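Local coordinates for protein tryptophanyl-tRNA synthetase (Thermus thermophilus, PDB 2EL7) that probably catalyses the ATP-dependent attachment of tryptophan to its cognate tRNA, as a homodimeric class I aminoacyl-tRNA synthetase, at residues M109-D114 against E149-H154; L157-A162 against P174-L179; Y246-D251 against F275-E280. One frame throughout, in Å; residues are numbered along the deposited sequence.

Overall arrangement
Following the chain from its N terminus, the parallel strands 4-8, 37-41 and 80-83 come before any of the three contacts. Interaction 1 then closes a loop of 34 residues, bringing the start of helix 110-115 against the segment leading into helix 153-169. Interaction 2 follows in series, its first segment further along that same helix; it closes 11 residues and ties the helix to the approach of strand 177-179. The two centres lie about 15 Å apart. Interaction 3 closes 23 residues, mostly helical, between the break after helix 239-247 and helix 267-294. It lies on the opposite side of the chain's centre from interaction 2, about 39 Å between centres. None of the loops cross or nest.

Interaction 1. Residues M109-D114 against E149-H154; sequences MTQFKD and EDQVQH
Gln153 sends its amide oxygen OE1 onto the N terminus of helix 110-115, where Thr110 is the first helical residue and Met109 the N-cap, within the class I synthetase catalytic domain. Two donors of Thr110 grip that oxygen. Its backbone N gives a nearly straight bond of 2.7 Å to Gln153 OE1 (174° at the hydrogen), lying in the carbonyl plane. Thr110 OG1 donates over 2.8 Å to Gln153 OE1 from well above that plane. The hydroxyl can reach because OG1 stands beside its own backbone N (chi1 -53°). This is the tight part, completed by Met109, whose chain, bent at chi2 and chi3, brings CE to 3.8 Å from His154 N; the Met109 side chain also meets Pro130 of helix 124-139.

The other flank is looser, with Gln111 exposed and Gln151 partly so, whereas Met109 is buried. The amide planes of Gln111 and Gln151 are nearly parallel although the chains cross at a slant, meeting only NE2 to NE2 at 3.8 Å, without a hydrogen bond. Glu149 and Asp150, predicted ATP-binding residues, precede this flank. Between the two regions a water accepts from Gln111 N at 3.0 Å and donates to Gln153 OE1 at 3.2 Å.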
# COMPACT_ATOMS: atom_id res chain seq x y z
N MET A 109 8.19 -10.04 13.81
CA MET A 109 9.45 -9.59 13.22
C MET A 109 10.16 -8.86 14.35
O MET A 109 9.55 -8.08 15.08
CB MET A 109 9.23 -8.63 12.06
CG MET A 109 8.48 -9.26 10.87
SD MET A 109 9.46 -10.35 9.84
CE MET A 109 10.66 -9.14 9.12
N THR A 110 11.45 -9.14 14.49
CA THR A 110 12.25 -8.55 15.53
C THR A 110 12.16 -7.03 15.61
O THR A 110 12.05 -6.49 16.70
CB THR A 110 13.71 -8.92 15.36
OG1 THR A 110 13.82 -10.34 15.27
CG2 THR A 110 14.53 -8.43 16.55
N GLN A 111 12.22 -6.34 14.47
CA GLN A 111 12.20 -4.89 14.52
C GLN A 111 10.92 -4.35 15.09
O GLN A 111 10.94 -3.55 16.02
CB GLN A 111 12.49 -4.27 13.14
CG GLN A 111 13.98 -4.31 12.79
CD GLN A 111 14.43 -3.13 11.91
OE1 GLN A 111 14.05 -1.97 12.15
NE2 GLN A 111 15.26 -3.42 10.92
N PHE A 112 9.80 -4.80 14.54
CA PHE A 112 8.50 -4.35 15.03
C PHE A 112 8.34 -4.63 16.52
O PHE A 112 7.88 -3.78 17.28
CB PHE A 112 7.37 -5.04 14.28
CG PHE A 112 6.03 -4.89 14.95
CD1 PHE A 112 5.31 -3.70 14.84
CD2 PHE A 112 5.51 -5.93 15.71
CE1 PHE A 112 4.09 -3.55 15.47
CE2 PHE A 112 4.27 -5.79 16.36
CZ PHE A 112 3.56 -4.60 16.24
N LYS A 113 8.72 -5.84 16.93
CA LYS A 113 8.60 -6.30 18.30
C LYS A 113 9.36 -5.46 19.32
O LYS A 113 8.84 -5.16 20.39
CB LYS A 113 9.08 -7.75 18.39
CG LYS A 113 8.93 -8.38 19.77
CD LYS A 113 10.10 -9.27 20.08
CE LYS A 113 11.27 -8.47 20.58
NZ LYS A 113 12.52 -9.27 20.69
N ASP A 114 10.59 -5.09 18.99
CA ASP A 114 11.40 -4.27 19.89
C ASP A 114 10.84 -2.87 20.06
O ASP A 114 10.89 -2.30 21.15
CB ASP A 114 12.85 -4.16 19.40
CG ASP A 114 13.64 -5.45 19.58
OD1 ASP A 114 13.30 -6.25 20.47
OD2 ASP A 114 14.62 -5.65 18.84
N GLU A 149 23.90 -8.32 9.22
CA GLU A 149 23.48 -9.59 9.80
C GLU A 149 22.17 -9.54 10.59
O GLU A 149 21.46 -10.53 10.68
CB GLU A 149 24.60 -10.19 10.66
CG GLU A 149 25.46 -9.16 11.40
CD GLU A 149 26.50 -9.82 12.31
OE1 GLU A 149 27.36 -9.09 12.87
OE2 GLU A 149 26.45 -11.06 12.48
N ASP A 150 21.83 -8.39 11.14
CA ASP A 150 20.60 -8.28 11.90
C ASP A 150 19.44 -7.80 11.03
O ASP A 150 18.51 -7.18 11.54
CB ASP A 150 20.79 -7.33 13.08
CG ASP A 150 21.34 -5.97 12.66
OD1 ASP A 150 21.43 -5.07 13.53
OD2 ASP A 150 21.70 -5.81 11.47
N GLN A 151 19.48 -8.08 9.74
CA GLN A 151 18.40 -7.65 8.85
C GLN A 151 18.04 -8.69 7.83
O GLN A 151 17.49 -8.39 6.78
CB GLN A 151 18.78 -6.38 8.13
CG GLN A 151 19.25 -5.33 9.07
CD GLN A 151 19.30 -4.00 8.41
OE1 GLN A 151 20.04 -3.81 7.45
NE2 GLN A 151 18.50 -3.06 8.92
N VAL A 152 18.35 -9.92 8.17
CA VAL A 152 18.08 -11.05 7.33
C VAL A 152 16.59 -11.41 7.35
O VAL A 152 16.03 -11.81 6.33
CB VAL A 152 18.96 -12.23 7.79
CG1 VAL A 152 18.55 -13.53 7.10
CG2 VAL A 152 20.40 -11.92 7.45
N GLN A 153 15.94 -11.23 8.51
CA GLN A 153 14.51 -11.56 8.66
C GLN A 153 13.60 -11.08 7.54
O GLN A 153 12.74 -11.84 7.08
CB GLN A 153 13.96 -11.02 9.99
CG GLN A 153 13.93 -12.05 11.10
CD GLN A 153 12.82 -11.83 12.12
OE1 GLN A 153 12.68 -10.75 12.70
NE2 GLN A 153 12.01 -12.87 12.34
N HIS A 154 13.78 -9.84 7.08
CA HIS A 154 12.91 -9.37 6.01
C HIS A 154 13.22 -10.04 4.67
O HIS A 154 12.38 -10.06 3.78
CB HIS A 154 12.88 -7.83 5.92
CG HIS A 154 14.05 -7.21 5.20
ND1 HIS A 154 15.30 -7.07 5.78
CD2 HIS A 154 14.13 -6.61 3.99
CE1 HIS A 154 16.09 -6.39 4.96
NE2 HIS A 154 15.39 -6.10 3.87
O HOH W 1 13.05 -7.68 11.90

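Interaction 2. Residues L157-A162 against P174-L179; sequences LTREIA and PEPQAL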
# COMPACT_ATOMS: atom_id res chain seq x y z
N LEU A 157 11.14 -13.16 4.93
CA LEU A 157 9.73 -12.90 4.73
C LEU A 157 9.47 -12.82 3.24
O LEU A 157 8.49 -13.37 2.74
CB LEU A 157 9.31 -11.58 5.39
CG LEU A 157 7.86 -11.14 5.15
CD1 LEU A 157 6.92 -12.05 5.93
CD2 LEU A 157 7.65 -9.68 5.56
N THR A 158 10.35 -12.13 2.53
CA THR A 158 10.23 -11.95 1.09
C THR A 158 10.21 -13.29 0.34
O THR A 158 9.39 -13.46 -0.59
CB THR A 158 11.38 -11.08 0.56
OG1 THR A 158 11.40 -9.85 1.30
CG2 THR A 158 11.21 -10.75 -0.93
N ARG A 159 11.06 -14.24 0.73
CA ARG A 159 11.08 -15.54 0.05
C ARG A 159 9.78 -16.27 0.36
O ARG A 159 9.18 -16.89 -0.51
CB ARG A 159 12.27 -16.43 0.47
CG ARG A 159 13.66 -15.90 0.10
CD ARG A 159 14.74 -17.00 0.27
NE ARG A 159 14.94 -17.35 1.66
CZ ARG A 159 15.88 -16.83 2.44
NH1 ARG A 159 15.97 -17.22 3.71
NH2 ARG A 159 16.74 -15.94 1.96
N GLU A 160 9.33 -16.20 1.61
CA GLU A 160 8.09 -16.86 1.97
C GLU A 160 6.95 -16.35 1.09
O GLU A 160 6.14 -17.13 0.60
CB GLU A 160 7.77 -16.65 3.46
CG GLU A 160 8.41 -17.72 4.38
CD GLU A 160 8.42 -17.34 5.86
OE1 GLU A 160 9.11 -18.02 6.66
OE2 GLU A 160 7.73 -16.37 6.25
N ILE A 161 6.90 -15.03 0.89
CA ILE A 161 5.87 -14.39 0.08
C ILE A 161 6.01 -14.80 -1.39
O ILE A 161 5.01 -14.99 -2.08
CB ILE A 161 5.94 -12.82 0.21
CG1 ILE A 161 5.49 -12.40 1.62
CG2 ILE A 161 5.05 -12.14 -0.83
CD1 ILE A 161 5.62 -10.95 1.88
N ALA A 162 7.24 -14.94 -1.86
CA ALA A 162 7.44 -15.33 -3.24
C ALA A 162 6.92 -16.74 -3.45
O ALA A 162 6.20 -17.02 -4.42
CB ALA A 162 8.91 -15.26 -3.58
N PRO A 174 11.48 -14.65 -8.05
CA PRO A 174 12.64 -15.41 -7.60
C PRO A 174 12.57 -15.30 -6.11
O PRO A 174 11.87 -14.43 -5.61
CB PRO A 174 13.82 -14.61 -8.16
CG PRO A 174 13.29 -13.17 -8.01
CD PRO A 174 11.88 -13.34 -8.59
N GLU A 175 13.27 -16.17 -5.39
CA GLU A 175 13.33 -16.14 -3.93
C GLU A 175 14.65 -15.44 -3.64
O GLU A 175 15.71 -16.05 -3.73
CB GLU A 175 13.36 -17.56 -3.36
CG GLU A 175 12.02 -18.27 -3.48
CD GLU A 175 12.05 -19.70 -2.98
OE1 GLU A 175 12.46 -19.90 -1.81
OE2 GLU A 175 11.66 -20.61 -3.74
N PRO A 176 14.61 -14.17 -3.28
CA PRO A 176 15.87 -13.48 -3.01
C PRO A 176 16.71 -14.04 -1.89
O PRO A 176 16.19 -14.58 -0.92
CB PRO A 176 15.44 -12.04 -2.74
CG PRO A 176 14.06 -12.22 -2.21
CD PRO A 176 13.46 -13.27 -3.07
N GLN A 177 18.02 -13.91 -2.05
CA GLN A 177 18.94 -14.37 -1.04
C GLN A 177 19.69 -13.18 -0.46
O GLN A 177 20.00 -12.23 -1.18
CB GLN A 177 19.93 -15.38 -1.62
CG GLN A 177 19.39 -16.79 -1.64
CD GLN A 177 20.27 -17.74 -2.44
OE1 GLN A 177 21.50 -17.71 -2.30
NE2 GLN A 177 19.65 -18.59 -3.26
N ALA A 178 19.94 -13.23 0.85
CA ALA A 178 20.66 -12.18 1.54
C ALA A 178 22.14 -12.28 1.20
O ALA A 178 22.69 -13.38 1.05
CB ALA A 178 20.48 -12.33 3.02
N LEU A 179 22.79 -11.12 1.03
CA LEU A 179 24.22 -11.09 0.75
C LEU A 179 24.84 -10.38 1.94
O LEU A 179 24.65 -9.17 2.10
CB LEU A 179 24.52 -10.31 -0.53
CG LEU A 179 26.01 -10.05 -0.87
CD1 LEU A 179 26.72 -11.39 -1.07
CD2 LEU A 179 26.12 -9.20 -2.14
O HOH W 2 19.46 -15.58 2.82
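The carbonyl oxygen of Pro176 receives the side-chain bond of this contact: Arg159 NH2 donates to Pro176 O over 3.2 Å, with 164° at the hydrogen. The donor sits in the carbonyl plane on a lone pair, and the oxygen in turn lies only 10° out of the guanidinium plane, so the arginine uses its edge. The same NH2 also donates to a water at 2.9 Å, and that water accepts from Ala178 N as well. One nitrogen thus reaches two points, two residues apart, on the chain entering strand 177-179, directly at Pro176 and through water at Ala178.

A bend at chi3 (-68°) curls the arginine round Pro176 O, CG and CD passing beside it and NH2 meeting it edge-on, while its aliphatic part runs across Glu175 at about a right angle, with Arg159 CG 3.8 Å from Glu175 CB. The carboxylate does not pair with this guanidinium: Arg159 NE and Glu175 OE1 are 5.0 Å apart, and OE1 instead forms a salt bridge with Arg163, one turn further along the helix. Attraction between the opposite charges of Arg159 and Glu175 may still contribute at this separation.

The buried side is mostly apolar. Thr158 turns its methyl onto the proline ring, CG2 to Pro176 CG at 3.5 Å, while its OG1 bonds back to His154 O within the helix. Leu138 of helix 124-139 touches both Thr158 and Pro176. At the far end a methyl meets a backbone carbonyl, Ala162 CB resting 3.7 Å from Pro174 O.

Strand 177-179 pairs in parallel with strand 144-146, through backbone bonds such as those of Gln177 and Leu179 to Val145. The contact therefore joins the helix of a beta-alpha-beta crossover to the entry of its second strand, in the nucleotide-binding fold of class I synthetases.

Interaction 3. Residues Y246-D251 against F275-E280; sequences YFAPKD and FDHLME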
# COMPACT_ATOMS: atom_id res chain seq x y z
N TYR A 246 43.00 0.97 8.84
CA TYR A 246 42.06 1.18 7.76
C TYR A 246 42.61 2.04 6.64
O TYR A 246 42.30 1.80 5.48
CB TYR A 246 40.81 1.88 8.28
CG TYR A 246 40.01 1.13 9.33
CD1 TYR A 246 39.10 1.82 10.13
CD2 TYR A 246 40.12 -0.25 9.49
CE1 TYR A 246 38.31 1.15 11.05
CE2 TYR A 246 39.33 -0.93 10.43
CZ TYR A 246 38.43 -0.22 11.21
OH TYR A 246 37.66 -0.85 12.17
N PHE A 247 43.43 3.04 6.99
CA PHE A 247 43.94 3.99 6.00
C PHE A 247 45.42 4.16 5.68
O PHE A 247 45.77 5.09 4.95
CB PHE A 247 43.40 5.36 6.35
CG PHE A 247 41.94 5.36 6.61
CD1 PHE A 247 41.47 5.36 7.92
CD2 PHE A 247 41.04 5.30 5.55
CE1 PHE A 247 40.12 5.29 8.18
CE2 PHE A 247 39.68 5.23 5.79
CZ PHE A 247 39.21 5.22 7.11
N ALA A 248 46.28 3.31 6.22
CA ALA A 248 47.71 3.44 5.95
C ALA A 248 48.27 2.05 5.70
O ALA A 248 47.82 1.07 6.30
CB ALA A 248 48.41 4.10 7.13
N PRO A 249 49.28 1.95 4.82
CA PRO A 249 49.92 0.68 4.47
C PRO A 249 50.41 -0.16 5.65
O PRO A 249 50.80 0.39 6.68
CB PRO A 249 51.04 1.11 3.52
CG PRO A 249 51.34 2.52 3.93
CD PRO A 249 50.00 3.09 4.21
N LYS A 250 50.36 -1.48 5.49
CA LYS A 250 50.81 -2.41 6.54
C LYS A 250 52.19 -2.02 7.07
O LYS A 250 52.35 -1.72 8.25
CB LYS A 250 50.89 -3.84 6.01
CG LYS A 250 49.71 -4.33 5.20
CD LYS A 250 50.00 -5.74 4.65
CE LYS A 250 48.87 -6.27 3.74
NZ LYS A 250 47.56 -6.40 4.44
N ASP A 251 53.18 -2.04 6.18
CA ASP A 251 54.55 -1.71 6.52
C ASP A 251 54.64 -0.55 7.50
O ASP A 251 55.19 -0.69 8.60
CB ASP A 251 55.34 -1.39 5.26
CG ASP A 251 55.79 -2.64 4.52
OD1 ASP A 251 55.00 -3.62 4.44
OD2 ASP A 251 56.94 -2.66 4.02
N PHE A 275 45.61 11.16 10.57
CA PHE A 275 44.90 12.25 9.93
C PHE A 275 45.30 12.40 8.46
O PHE A 275 44.45 12.29 7.57
CB PHE A 275 45.18 13.55 10.69
CG PHE A 275 44.51 14.76 10.11
CD1 PHE A 275 43.13 14.92 10.22
CD2 PHE A 275 45.24 15.73 9.44
CE1 PHE A 275 42.50 16.04 9.68
CE2 PHE A 275 44.62 16.86 8.89
CZ PHE A 275 43.25 17.01 9.01
N ASP A 276 46.58 12.65 8.20
CA ASP A 276 47.03 12.81 6.82
C ASP A 276 46.56 11.68 5.91
O ASP A 276 46.10 11.93 4.78
CB ASP A 276 48.57 12.90 6.74
CG ASP A 276 49.12 14.10 7.47
OD1 ASP A 276 48.43 15.15 7.45
OD2 ASP A 276 50.23 14.00 8.05
N HIS A 277 46.69 10.44 6.39
CA HIS A 277 46.29 9.28 5.62
C HIS A 277 44.77 9.22 5.48
O HIS A 277 44.25 8.80 4.45
CB HIS A 277 46.84 8.00 6.26
CG HIS A 277 48.26 7.72 5.90
ND1 HIS A 277 48.62 6.85 4.89
CD2 HIS A 277 49.42 8.25 6.36
CE1 HIS A 277 49.93 6.86 4.75
NE2 HIS A 277 50.44 7.70 5.63
N LEU A 278 44.07 9.66 6.51
CA LEU A 278 42.63 9.65 6.47
C LEU A 278 42.14 10.65 5.42
O LEU A 278 41.35 10.28 4.57
CB LEU A 278 42.04 9.97 7.84
CG LEU A 278 40.53 10.10 7.83
CD1 LEU A 278 39.92 8.83 7.26
CD2 LEU A 278 40.03 10.39 9.24
N MET A 279 42.63 11.89 5.49
CA MET A 279 42.25 12.96 4.55
C MET A 279 42.62 12.63 3.11
O MET A 279 41.97 13.09 2.17
CB MET A 279 42.91 14.29 4.91
CG MET A 279 42.43 14.94 6.20
SD MET A 279 40.62 14.82 6.39
CE MET A 279 40.06 15.69 4.96
N GLU A 280 43.67 11.85 2.94
CA GLU A 280 44.09 11.49 1.61
C GLU A 280 43.13 10.44 1.04
O GLU A 280 42.94 10.36 -0.18
CB GLU A 280 45.53 10.96 1.63
CG GLU A 280 46.12 10.65 0.25
CD GLU A 280 45.86 11.77 -0.75
OE1 GLU A 280 46.03 12.96 -0.38
OE2 GLU A 280 45.49 11.46 -1.91
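Leu278 has its CG anti to the backbone N (chi1 175°), while Phe247 has CG beside its own N; these settings lay the two side chains alongside one another, pointing the same way. Leu278 CD1 consequently stands over the middle of the phenyl ring in a CH-pi contact, 3.6 Å from the Phe247 centroid and 10° off the ring normal. Its separations from all six ring carbons fall within a narrow range, which confirms the central placement. The opposite face of the ring is covered nearer its rim by Tyr246 CB, so the phenyl is held from both sides.

A second cluster forms around His277, where the chain leaves helix 239-247. Ala248 CB lies over one imidazole face, 3.9 Å from the His277 centroid, displaced toward the rim. Phe247 O approaches the ring edge near its plane. The hydrogen bond from His277 ND1 to Phe247 O is weak, 3.4 Å long and bent to 132°. Pro249, the N-cap of the next helix, brings CD to 3.8 Å from His277 CE1.

The Phe247 cluster reaches inward, with Leu278 buried, while the His277 cluster lies nearer solvent, beside the exposed Pro249. This is helix-to-helix packing: the corner between helices 239-247 and 250-261 meets the flank of helix 267-294. The Phe247 side chain is about 7 Å from that of Val187, a predicted ATP-binding residue. Ile16 and Leu20 of helix 16-33 join the packing beside Phe247; beyond Leu278 stands Ile213 of helix 210-218, and Leu252 of helix 250-261 touches His277.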